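Local structure of Phenylalanine/tyrosine ammonia-lyase (Rhodosporidium toruloides, 1Y2M) at residues B[602-607]-B[623-628]; B[142-145]-B[149-152]; B[288-293]-B[374-379]. The protein catalyses the non-oxidative deamination of L-phenylalanine and L-tyrosine to trans-cinnamate and p-coumarate, releasing ammonia, and works as a homotetramer. All blocks are in the same frame, centred on the assembly; numbering follows the deposited sequence.

Contact 1 of 3, residues B[602-607]-B[623-628]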
ATOM      1  N   SER B 602      19.914  29.489 -41.615  1.00  6.51           N
ATOM      2  CA  SER B 602      21.121  28.795 -42.037  1.00  6.52           C
ATOM      3  C   SER B 602      20.727  27.461 -42.670  1.00  9.18           C
ATOM      4  O   SER B 602      21.157  27.133 -43.769  1.00  9.95           O
ATOM      5  CB  SER B 602      22.077  28.564 -40.884  1.00  8.44           C
ATOM      6  OG  SER B 602      23.232  27.887 -41.357  1.00 11.98           O
ATOM      7  N   PHE B 603      19.867  26.736 -41.959  1.00  7.56           N
ATOM      8  CA  PHE B 603      19.340  25.483 -42.480  1.00 10.08           C
ATOM      9  C   PHE B 603      18.601  25.753 -43.792  1.00  8.16           C
ATOM     10  O   PHE B 603      18.856  25.085 -44.816  1.00 10.93           O
ATOM     11  CB  PHE B 603      18.436  24.837 -41.441  1.00 10.69           C
ATOM     12  CG  PHE B 603      18.303  23.335 -41.557  1.00 13.77           C
ATOM     13  CD1 PHE B 603      18.645  22.638 -42.699  1.00 10.69           C
ATOM     14  CD2 PHE B 603      17.811  22.625 -40.496  1.00 21.33           C
ATOM     15  CE1 PHE B 603      18.504  21.215 -42.753  1.00 11.10           C
ATOM     16  CE2 PHE B 603      17.657  21.249 -40.568  1.00 26.85           C
ATOM     17  CZ  PHE B 603      17.992  20.561 -41.690  1.00 17.64           C
ATOM     18  N   ALA B 604      17.738  26.782 -43.811  1.00  6.15           N
ATOM     19  CA  ALA B 604      17.020  27.106 -45.059  1.00  7.31           C
ATOM     20  C   ALA B 604      17.951  27.428 -46.254  1.00  6.50           C
ATOM     21  O   ALA B 604      17.667  27.118 -47.442  1.00  5.95           O
ATOM     22  CB  ALA B 604      15.993  28.227 -44.861  1.00  8.87           C
ATOM     23  N   ALA B 605      19.096  28.020 -45.953  1.00  8.06           N
ATOM     24  CA  ALA B 605      20.059  28.362 -46.992  1.00  6.87           C
ATOM     25  C   ALA B 605      20.568  27.101 -47.709  1.00  4.82           C
ATOM     26  O   ALA B 605      20.860  27.148 -48.884  1.00  6.84           O
ATOM     27  CB  ALA B 605      21.232  29.136 -46.385  1.00  8.54           C
ATOM     28  N   GLY B 606      20.735  25.991 -46.945  1.00  6.39           N
ATOM     29  CA  GLY B 606      21.063  24.688 -47.553  1.00  7.60           C
ATOM     30  C   GLY B 606      19.996  24.247 -48.541  1.00  5.85           C
ATOM     31  O   GLY B 606      20.323  23.769 -49.612  1.00  8.86           O
ATOM     32  N   THR B 607      18.731  24.521 -48.208  1.00  7.38           N
ATOM     33  CA  THR B 607      17.617  24.177 -49.112  1.00  6.26           C
ATOM     34  C   THR B 607      17.720  25.056 -50.363  1.00  7.08           C
ATOM     35  O   THR B 607      17.551  24.595 -51.522  1.00  6.81           O
ATOM     36  CB  THR B 607      16.275  24.342 -48.381  1.00  8.08           C
ATOM     37  OG1 THR B 607      16.200  23.393 -47.289  1.00 11.04           O
ATOM     38  CG2 THR B 607      15.127  24.128 -49.367  1.00 11.24           C
ATOM     39  N   ASN B 623      23.665  34.309 -48.732  1.00  5.69           N
ATOM     40  CA  ASN B 623      23.909  34.629 -47.315  1.00  8.94           C
ATOM     41  C   ASN B 623      23.165  35.910 -46.915  1.00  9.00           C
ATOM     42  O   ASN B 623      22.654  36.046 -45.800  1.00  8.66           O
ATOM     43  CB  ASN B 623      25.404  34.762 -47.050  1.00  8.41           C
ATOM     44  CG  ASN B 623      25.750  34.826 -45.553  1.00  8.43           C
ATOM     45  OD1 ASN B 623      25.320  33.999 -44.763  1.00 11.77           O
ATOM     46  ND2 ASN B 623      26.592  35.794 -45.191  1.00 16.13           N
ATOM     47  N   ALA B 624      23.115  36.860 -47.846  1.00  9.88           N
ATOM     48  CA  ALA B 624      22.389  38.134 -47.619  1.00 10.39           C
ATOM     49  C   ALA B 624      20.913  37.918 -47.373  1.00  8.41           C
ATOM     50  O   ALA B 624      20.327  38.536 -46.493  1.00 11.01           O
ATOM     51  CB  ALA B 624      22.594  39.059 -48.781  1.00 10.44           C
ATOM     52  N   TRP B 625      20.302  37.048 -48.176  1.00  8.08           N
ATOM     53  CA  TRP B 625      18.924  36.641 -47.961  1.00  6.21           C
ATOM     54  C   TRP B 625      18.748  36.044 -46.563  1.00  8.34           C
ATOM     55  O   TRP B 625      17.857  36.441 -45.788  1.00  9.85           O
ATOM     56  CB  TRP B 625      18.523  35.635 -49.034  1.00  5.79           C
ATOM     57  CG  TRP B 625      17.244  35.004 -48.748  1.00  7.30           C
ATOM     58  CD1 TRP B 625      16.003  35.538 -48.922  1.00 11.37           C
ATOM     59  CD2 TRP B 625      17.040  33.698 -48.193  1.00  8.23           C
ATOM     60  NE1 TRP B 625      15.039  34.652 -48.524  1.00 12.61           N
ATOM     61  CE2 TRP B 625      15.648  33.515 -48.061  1.00 10.71           C
ATOM     62  CE3 TRP B 625      17.895  32.676 -47.744  1.00 10.85           C
ATOM     63  CZ2 TRP B 625      15.098  32.354 -47.560  1.00 14.05           C
ATOM     64  CZ3 TRP B 625      17.334  31.517 -47.265  1.00 11.66           C
ATOM     65  CH2 TRP B 625      15.961  31.365 -47.170  1.00 10.83           C
ATOM     66  N   LYS B 626      19.618  35.093 -46.230  1.00  9.55           N
ATOM     67  CA  LYS B 626      19.609  34.445 -44.923  1.00  7.74           C
ATOM     68  C   LYS B 626      19.620  35.463 -43.762  1.00 10.75           C
ATOM     69  O   LYS B 626      18.860  35.374 -42.803  1.00 10.95           O
ATOM     70  CB  LYS B 626      20.812  33.481 -44.833  1.00  9.75           C
ATOM     71  CG  LYS B 626      20.977  32.781 -43.487  1.00 15.09           C
ATOM     72  CD  LYS B 626      21.796  33.587 -42.491  1.00 17.11           C
ATOM     73  CE  LYS B 626      22.185  32.742 -41.278  1.00 15.95           C
ATOM     74  NZ  LYS B 626      23.176  33.434 -40.391  1.00 16.54           N
ATOM     75  N   VAL B 627      20.524  36.428 -43.856  1.00 10.45           N
ATOM     76  CA  VAL B 627      20.661  37.419 -42.798  1.00 11.43           C
ATOM     77  C   VAL B 627      19.412  38.318 -42.754  1.00 11.27           C
ATOM     78  O   VAL B 627      18.829  38.575 -41.674  1.00 12.71           O
ATOM     79  CB  VAL B 627      21.963  38.217 -42.953  1.00 11.73           C
ATOM     80  CG1 VAL B 627      21.977  39.378 -41.989  1.00 13.74           C
ATOM     81  CG2 VAL B 627      23.173  37.308 -42.681  1.00 13.07           C
ATOM     82  N   ALA B 628      18.976  38.793 -43.916  1.00 10.98           N
ATOM     83  CA  ALA B 628      17.786  39.667 -43.945  1.00 10.83           C
ATOM     84  C   ALA B 628      16.571  38.915 -43.438  1.00  9.91           C
ATOM     85  O   ALA B 628      15.745  39.449 -42.706  1.00  8.99           O
ATOM     86  CB  ALA B 628      17.534  40.181 -45.333  1.00 12.36           C
TER
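Trp625 and Lys626 both carry CG anti to the backbone N (chi1 177° for the lysine), and both reach across to helix residues 602-607. The lysine chain then bends at chi2 (-87°) and runs on nearly straight. The bend lays its aliphatic part beside the backbone of Ser602. Lys626 CG lies 3.9 Å from Ser602 N, and Lys626 CE lies 4.2 Å from Ser602 CB. The indole comes in with the far edge of its six-membered ring. Trp625 CH2 meets Ala604 CB at 3.9 Å, and Trp625 CZ3 sits 4.1 Å from Ala605 N. Both partners lie at the edge of the indole, near its plane. Phe560, His559 and Phe601 meet the same ring from elsewhere in the chain.

The two segments belong to helices 593-611 and 619-646, which form an antiparallel helical hairpin. Their local axes are inclined at 144° and come within 9.5 Å. Small residues on one helix face two long side chains on the other. No hydrogen bond crosses between the segments.

The ammonium end of Lys626 finds its partners outside the two segments. Its NZ is hydrogen-bonded to His598 and makes a long, weak ion pair with Glu610 of a second subunit. That subunit also packs on Ser602 and Ala605, and its Phe603 stacks on Phe603 of this chain.

Contact 2 of 3, residues B[142-145]-B[149-152]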
ATOM      1  N   VAL B 142      -9.621  13.207  21.464  1.00  6.55           N
ATOM      2  CA  VAL B 142      -8.667  14.250  21.786  1.00  6.58           C
ATOM      3  C   VAL B 142      -8.986  15.543  21.039  1.00  9.44           C
ATOM      4  O   VAL B 142      -9.209  15.577  19.831  1.00  8.18           O
ATOM      5  CB  VAL B 142      -7.228  13.753  21.487  1.00  9.82           C
ATOM      6  CG1 VAL B 142      -6.232  14.888  21.504  1.00  8.03           C
ATOM      7  CG2 VAL B 142      -6.877  12.611  22.384  1.00  9.05           C
ATOM      8  N   LEU B 143      -8.998  16.613  21.834  1.00  7.31           N
ATOM      9  CA  LEU B 143      -9.222  17.983  21.402  1.00  9.11           C
ATOM     10  C   LEU B 143      -8.291  18.889  22.210  1.00  8.09           C
ATOM     11  O   LEU B 143      -7.861  18.507  23.309  1.00 10.33           O
ATOM     12  CB  LEU B 143     -10.671  18.349  21.698  1.00 10.69           C
ATOM     13  CG  LEU B 143     -11.746  17.763  20.818  1.00  9.67           C
ATOM     14  CD1 LEU B 143     -13.103  18.016  21.465  1.00 10.39           C
ATOM     15  CD2 LEU B 143     -11.657  18.329  19.404  1.00 12.57           C
ATOM     16  N   PRO B 144      -7.984  20.124  21.733  1.00 10.59           N
ATOM     17  CA  PRO B 144      -7.143  21.008  22.506  1.00 11.55           C
ATOM     18  C   PRO B 144      -7.773  21.312  23.850  1.00 12.15           C
ATOM     19  O   PRO B 144      -8.983  21.524  23.935  1.00 12.69           O
ATOM     20  CB  PRO B 144      -7.091  22.304  21.667  1.00 12.34           C
ATOM     21  CG  PRO B 144      -7.838  22.073  20.480  1.00 12.75           C
ATOM     22  CD  PRO B 144      -8.398  20.703  20.451  1.00 12.37           C
ATOM     23  N   SER B 145      -6.963  21.332  24.890  1.00 12.39           N
ATOM     24  CA  SER B 145      -7.475  21.542  26.243  1.00 11.77           C
ATOM     25  C   SER B 145      -7.845  23.022  26.472  1.00 12.96           C
ATOM     26  O   SER B 145      -8.659  23.328  27.341  1.00 14.51           O
ATOM     27  CB  SER B 145      -6.484  21.038  27.332  1.00 11.45           C
ATOM     28  OG  SER B 145      -5.260  21.718  27.242  1.00 14.14           O
ATOM     29  N   SER B 149      -3.059  26.970  23.389  1.00 15.63           N
ATOM     30  CA  SER B 149      -2.268  26.258  22.383  1.00 18.26           C
ATOM     31  C   SER B 149      -2.484  26.766  20.967  1.00 17.95           C
ATOM     32  O   SER B 149      -1.737  26.379  20.065  1.00 16.54           O
ATOM     33  CB  SER B 149      -2.595  24.757  22.397  1.00 19.05           C
ATOM     34  OG  SER B 149      -3.976  24.542  22.127  1.00 16.49           O
ATOM     35  N   PHE B 150      -3.513  27.601  20.767  1.00 17.28           N
ATOM     36  CA  PHE B 150      -3.828  28.092  19.418  1.00 18.07           C
ATOM     37  C   PHE B 150      -2.816  29.135  19.012  1.00 18.86           C
ATOM     38  O   PHE B 150      -2.315  29.892  19.838  1.00 18.95           O
ATOM     39  CB  PHE B 150      -5.183  28.748  19.339  1.00 17.14           C
ATOM     40  CG  PHE B 150      -6.355  27.787  19.326  1.00 15.55           C
ATOM     41  CD1 PHE B 150      -6.421  26.665  20.155  1.00 14.57           C
ATOM     42  CD2 PHE B 150      -7.439  28.065  18.525  1.00 15.52           C
ATOM     43  CE1 PHE B 150      -7.570  25.858  20.175  1.00 17.19           C
ATOM     44  CE2 PHE B 150      -8.566  27.269  18.530  1.00 12.73           C
ATOM     45  CZ  PHE B 150      -8.654  26.176  19.352  1.00 12.50           C
ATOM     46  N   ARG B 151      -2.541  29.144  17.722  1.00 15.17           N
ATOM     47  CA  ARG B 151      -1.547  30.022  17.086  1.00 11.52           C
ATOM     48  C   ARG B 151      -2.197  30.530  15.828  1.00 11.67           C
ATOM     49  O   ARG B 151      -3.240  30.042  15.411  1.00 13.51           O
ATOM     50  CB  ARG B 151      -0.281  29.258  16.770  1.00 14.77           C
ATOM     51  CG  ARG B 151       0.419  28.719  18.010  1.00 18.48           C
ATOM     52  CD  ARG B 151       1.040  29.826  18.786  1.00 22.42           C
ATOM     53  NE  ARG B 151       1.821  29.304  19.896  1.00 21.20           N
ATOM     54  CZ  ARG B 151       1.335  29.062  21.110  1.00 27.80           C
ATOM     55  NH1 ARG B 151       0.057  29.286  21.393  1.00 26.56           N
ATOM     56  NH2 ARG B 151       2.144  28.588  22.042  1.00 28.39           N
ATOM     57  N   LEU B 152      -1.611  31.552  15.224  1.00 12.94           N
ATOM     58  CA  LEU B 152      -2.155  32.139  14.033  1.00 11.27           C
ATOM     59  C   LEU B 152      -2.231  31.060  12.973  1.00 11.82           C
ATOM     60  O   LEU B 152      -1.231  30.410  12.668  1.00 11.00           O
ATOM     61  CB  LEU B 152      -1.240  33.300  13.583  1.00 12.77           C
ATOM     62  CG  LEU B 152      -1.583  33.899  12.239  1.00 13.84           C
ATOM     63  CD1 LEU B 152      -2.905  34.606  12.203  1.00 17.36           C
ATOM     64  CD2 LEU B 152      -0.488  34.898  11.944  1.00 16.63           C
TER
HETATM   65  O   HOH W   1      -4.436  23.365  24.510  1.00 12.60           O
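The apolar part of the contact is Pro144 against Phe150. The proline offers its ring carbons to one corner of the phenyl ring. Pro144 CG is 3.8 Å from Phe150 CE1, and Pro144 CB is 3.9 Å from the same CE1. The approach is oblique. With chi1 at -76°, Phe150 has its CG anti to the carbonyl carbon, which swings the ring back towards the proline. Phe147 meets the same ring edge-to-face.

The polar part runs through water. Water 1 lies 2.7 Å from Ser149 OG and donates to Ser145 OG over a longer 3.3 Å. It thus bridges the two serines. Ser149 OG is also hydrogen-bonded to Ser146 O within the loop and touches Pro144 CB. Ser145 OG has a further partner in Glu700 of a third subunit.

Arg151 folds back on its own segment. Its NH1 donates to Phe150 O at 2.9 Å, with an N-H...O angle of 154°. The donor stands above the carbonyl plane, while the oxygen lies in the guanidinium plane.

The proline-phenylalanine packing and the water bridge bring the two ends of a short surface loop together, between helices 125-138 and 162-176, at a subunit interface of the tetramer.

Contact 3 of 3, residues B[288-293]-B[374-379]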
HETATM    1  N   MSE B 288     -16.447  17.387  -9.419  1.00  8.97           N
HETATM    2  CA  MSE B 288     -16.007  18.640 -10.042  1.00  8.61           C
HETATM    3  C   MSE B 288     -14.613  18.496 -10.630  1.00 10.27           C
HETATM    4  O   MSE B 288     -14.314  18.995 -11.706  1.00 10.36           O
HETATM    5  CB  MSE B 288     -16.012  19.813  -9.060  1.00 10.23           C
HETATM    6  CG  MSE B 288     -17.274  19.998  -8.321  1.00  9.43           C
HETATM    7 SE   MSE B 288     -18.841  20.161  -9.504  1.00 21.61          SE
HETATM    8  CE  MSE B 288     -20.172  19.922  -8.010  1.00 20.45           C
ATOM      9  N   LEU B 289     -13.748  17.779  -9.911  1.00  8.22           N
ATOM     10  CA  LEU B 289     -12.380  17.633 -10.303  1.00  8.27           C
ATOM     11  C   LEU B 289     -12.333  16.694 -11.535  1.00  7.85           C
ATOM     12  O   LEU B 289     -11.529  16.894 -12.415  1.00  9.06           O
ATOM     13  CB  LEU B 289     -11.553  17.086  -9.154  1.00  7.97           C
ATOM     14  CG  LEU B 289     -11.260  18.015  -7.991  1.00  9.70           C
ATOM     15  CD1 LEU B 289     -10.649  17.240  -6.842  1.00 11.91           C
ATOM     16  CD2 LEU B 289     -10.317  19.128  -8.415  1.00 10.38           C
ATOM     17  N   SER B 290     -13.251  15.750 -11.629  1.00 10.23           N
ATOM     18  CA  SER B 290     -13.349  14.880 -12.793  1.00  8.13           C
ATOM     19  C   SER B 290     -13.707  15.710 -14.006  1.00  9.08           C
ATOM     20  O   SER B 290     -13.115  15.569 -15.076  1.00  9.54           O
ATOM     21  CB  SER B 290     -14.472  13.861 -12.551  1.00 10.38           C
ATOM     22  OG  SER B 290     -14.704  13.069 -13.690  1.00 14.55           O
ATOM     23  N   LEU B 291     -14.664  16.634 -13.843  1.00  7.21           N
ATOM     24  CA  LEU B 291     -15.062  17.504 -14.974  1.00  8.92           C
ATOM     25  C   LEU B 291     -13.936  18.442 -15.352  1.00  8.52           C
ATOM     26  O   LEU B 291     -13.679  18.703 -16.526  1.00  9.91           O
ATOM     27  CB  LEU B 291     -16.354  18.262 -14.681  1.00 11.01           C
ATOM     28  CG  LEU B 291     -17.618  17.379 -14.569  1.00 12.49           C
ATOM     29  CD1 LEU B 291     -18.864  18.275 -14.375  1.00 12.91           C
ATOM     30  CD2 LEU B 291     -17.808  16.500 -15.780  1.00 15.30           C
ATOM     31  N   LEU B 292     -13.236  18.950 -14.366  1.00  8.03           N
ATOM     32  CA  LEU B 292     -12.083  19.840 -14.625  1.00  9.07           C
ATOM     33  C   LEU B 292     -10.953  19.109 -15.372  1.00  9.73           C
ATOM     34  O   LEU B 292     -10.291  19.664 -16.242  1.00  8.93           O
ATOM     35  CB  LEU B 292     -11.604  20.489 -13.331  1.00  7.68           C
ATOM     36  CG  LEU B 292     -10.348  21.367 -13.375  1.00  9.57           C
ATOM     37  CD1 LEU B 292     -10.566  22.554 -14.355  1.00 10.62           C
ATOM     38  CD2 LEU B 292      -9.923  21.870 -12.012  1.00 10.70           C
ATOM     39  N   SER B 293     -10.745  17.844 -15.044  1.00  6.93           N
ATOM     40  CA  SER B 293      -9.752  16.999 -15.723  1.00  6.99           C
ATOM     41  C   SER B 293     -10.072  16.902 -17.221  1.00  9.56           C
ATOM     42  O   SER B 293      -9.182  16.936 -18.074  1.00  9.92           O
ATOM     43  CB  SER B 293      -9.752  15.593 -15.121  1.00 10.65           C
ATOM     44  OG  SER B 293      -8.805  14.811 -15.836  1.00  8.70           O
ATOM     45  N   PRO B 374     -13.481   4.619 -16.910  1.00  7.78           N
ATOM     46  CA  PRO B 374     -13.716   3.689 -15.810  1.00  7.56           C
ATOM     47  C   PRO B 374     -13.912   4.317 -14.460  1.00  9.16           C
ATOM     48  O   PRO B 374     -14.810   3.929 -13.696  1.00 11.19           O
ATOM     49  CB  PRO B 374     -12.497   2.774 -15.863  1.00 11.51           C
ATOM     50  CG  PRO B 374     -12.142   2.734 -17.286  1.00 10.70           C
ATOM     51  CD  PRO B 374     -12.303   4.221 -17.683  1.00 10.72           C
ATOM     52  N   LEU B 375     -13.094   5.309 -14.156  1.00  9.17           N
ATOM     53  CA  LEU B 375     -13.188   5.932 -12.862  1.00  9.03           C
ATOM     54  C   LEU B 375     -14.466   6.814 -12.765  1.00  9.90           C
ATOM     55  O   LEU B 375     -15.035   7.008 -11.674  1.00 10.93           O
ATOM     56  CB  LEU B 375     -11.952   6.715 -12.507  1.00 12.42           C
ATOM     57  CG  LEU B 375     -11.605   7.954 -13.291  1.00 11.80           C
ATOM     58  CD1 LEU B 375     -12.239   9.212 -12.703  1.00 13.59           C
ATOM     59  CD2 LEU B 375     -10.041   8.042 -13.393  1.00 13.87           C
ATOM     60  N   VAL B 376     -14.928   7.331 -13.897  1.00  8.99           N
ATOM     61  CA  VAL B 376     -16.176   8.076 -13.891  1.00  7.19           C
ATOM     62  C   VAL B 376     -17.323   7.170 -13.568  1.00  9.53           C
ATOM     63  O   VAL B 376     -18.248   7.564 -12.852  1.00  9.48           O
ATOM     64  CB  VAL B 376     -16.359   8.855 -15.209  1.00  7.95           C
ATOM     65  CG1 VAL B 376     -17.765   9.461 -15.323  1.00 11.93           C
ATOM     66  CG2 VAL B 376     -15.308   9.944 -15.263  1.00  9.71           C
ATOM     67  N   SER B 377     -17.301   5.938 -14.094  1.00  9.34           N
ATOM     68  CA  SER B 377     -18.345   4.991 -13.751  1.00  9.10           C
ATOM     69  C   SER B 377     -18.367   4.739 -12.252  1.00  8.02           C
ATOM     70  O   SER B 377     -19.423   4.606 -11.676  1.00  9.21           O
ATOM     71  CB  SER B 377     -18.235   3.654 -14.548  1.00  8.28           C
ATOM     72  OG  SER B 377     -19.397   2.878 -14.374  1.00  9.61           O
ATOM     73  N   ASP B 378     -17.178   4.665 -11.637  1.00  9.15           N
ATOM     74  CA  ASP B 378     -17.059   4.454 -10.210  1.00  9.33           C
ATOM     75  C   ASP B 378     -17.639   5.641  -9.463  1.00  9.81           C
ATOM     76  O   ASP B 378     -18.347   5.450  -8.467  1.00  9.65           O
ATOM     77  CB  ASP B 378     -15.600   4.253  -9.808  1.00 10.08           C
ATOM     78  CG  ASP B 378     -15.096   2.898 -10.139  1.00 13.64           C
ATOM     79  OD1 ASP B 378     -15.896   2.003 -10.473  1.00 14.93           O
ATOM     80  OD2 ASP B 378     -13.848   2.714  -9.989  1.00 15.41           O
ATOM     81  N   LEU B 379     -17.398   6.858  -9.937  1.00  7.83           N
ATOM     82  CA  LEU B 379     -17.974   8.002  -9.242  1.00  7.43           C
ATOM     83  C   LEU B 379     -19.507   8.041  -9.333  1.00  7.83           C
ATOM     84  O   LEU B 379     -20.178   8.390  -8.374  1.00 10.27           O
ATOM     85  CB  LEU B 379     -17.403   9.278  -9.821  1.00  8.41           C
ATOM     86  CG  LEU B 379     -15.908   9.504  -9.566  1.00  9.47           C
ATOM     87  CD1 LEU B 379     -15.344  10.647 -10.384  1.00 10.71           C
ATOM     88  CD2 LEU B 379     -15.671   9.666  -8.074  1.00 14.02           C
TER
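Ser290 carries the contact for segment 288-293, meeting Val376 and Leu379 on the facing helix. The residues on either side of it in sequence look elsewhere: Leu289 packs on helix 506-560, and Ser293 OG, farther along, bonds Asn436 of helix 416-443.

Ser290 points at segment 374-379. Its OG is anti to the backbone N (chi1 174°), which directs the hydroxyl at the facing helix. There Ser290 OG meets one branch of the valine, with Val376 CG2 at 3.6 Å. The leucine reaches the serine with a single methyl. Leu379 CD1 is 4.0 Å from Ser290 CB and 4.1 Å from Ser290 OG. Val376 and Leu379 are three residues apart and lie on the same side of their helix, so the serine side chain meets both. The closest CA atoms across the segments are those of Ser290 and Val376, 7.4 Å apart.

The contact joins helices 273-303 and 368-391 within the helical body of this PAL/histidase family enzyme. Val376 also packs on Thr324, Glu327 and Val328 of helix 323-336, while Asp378 makes a salt bridge to Lys424 of a fourth subunit.

The chemistry across the two segments is van der Waals contact alone. The buried hydroxyl of Ser290 rests against methyl groups here, and its polar need is met by a hydrogen bond with Gln44 OE1. Its hydroxyl thereby links helix 273-303 to Gln44, at the start of helix 44-52.

From the N terminus, contact 2 comes first. It closes a very short loop, with three residues between 142-145 and 149-152. Contact 3 follows and spans 80 residues, more than half of them helical, to join helices 273-303 and 368-391 near the centre of the chain. Contact 1 comes last and closes the hairpin of helices 593-611 and 619-646, far out from that centre. The three are in series, and none nests in or crosses another. The centres of contacts 1 and 2 are about 71 Å apart, and contact 3 is nearer to contact 2 than to contact 1. Each has a different neighbouring subunit within reach.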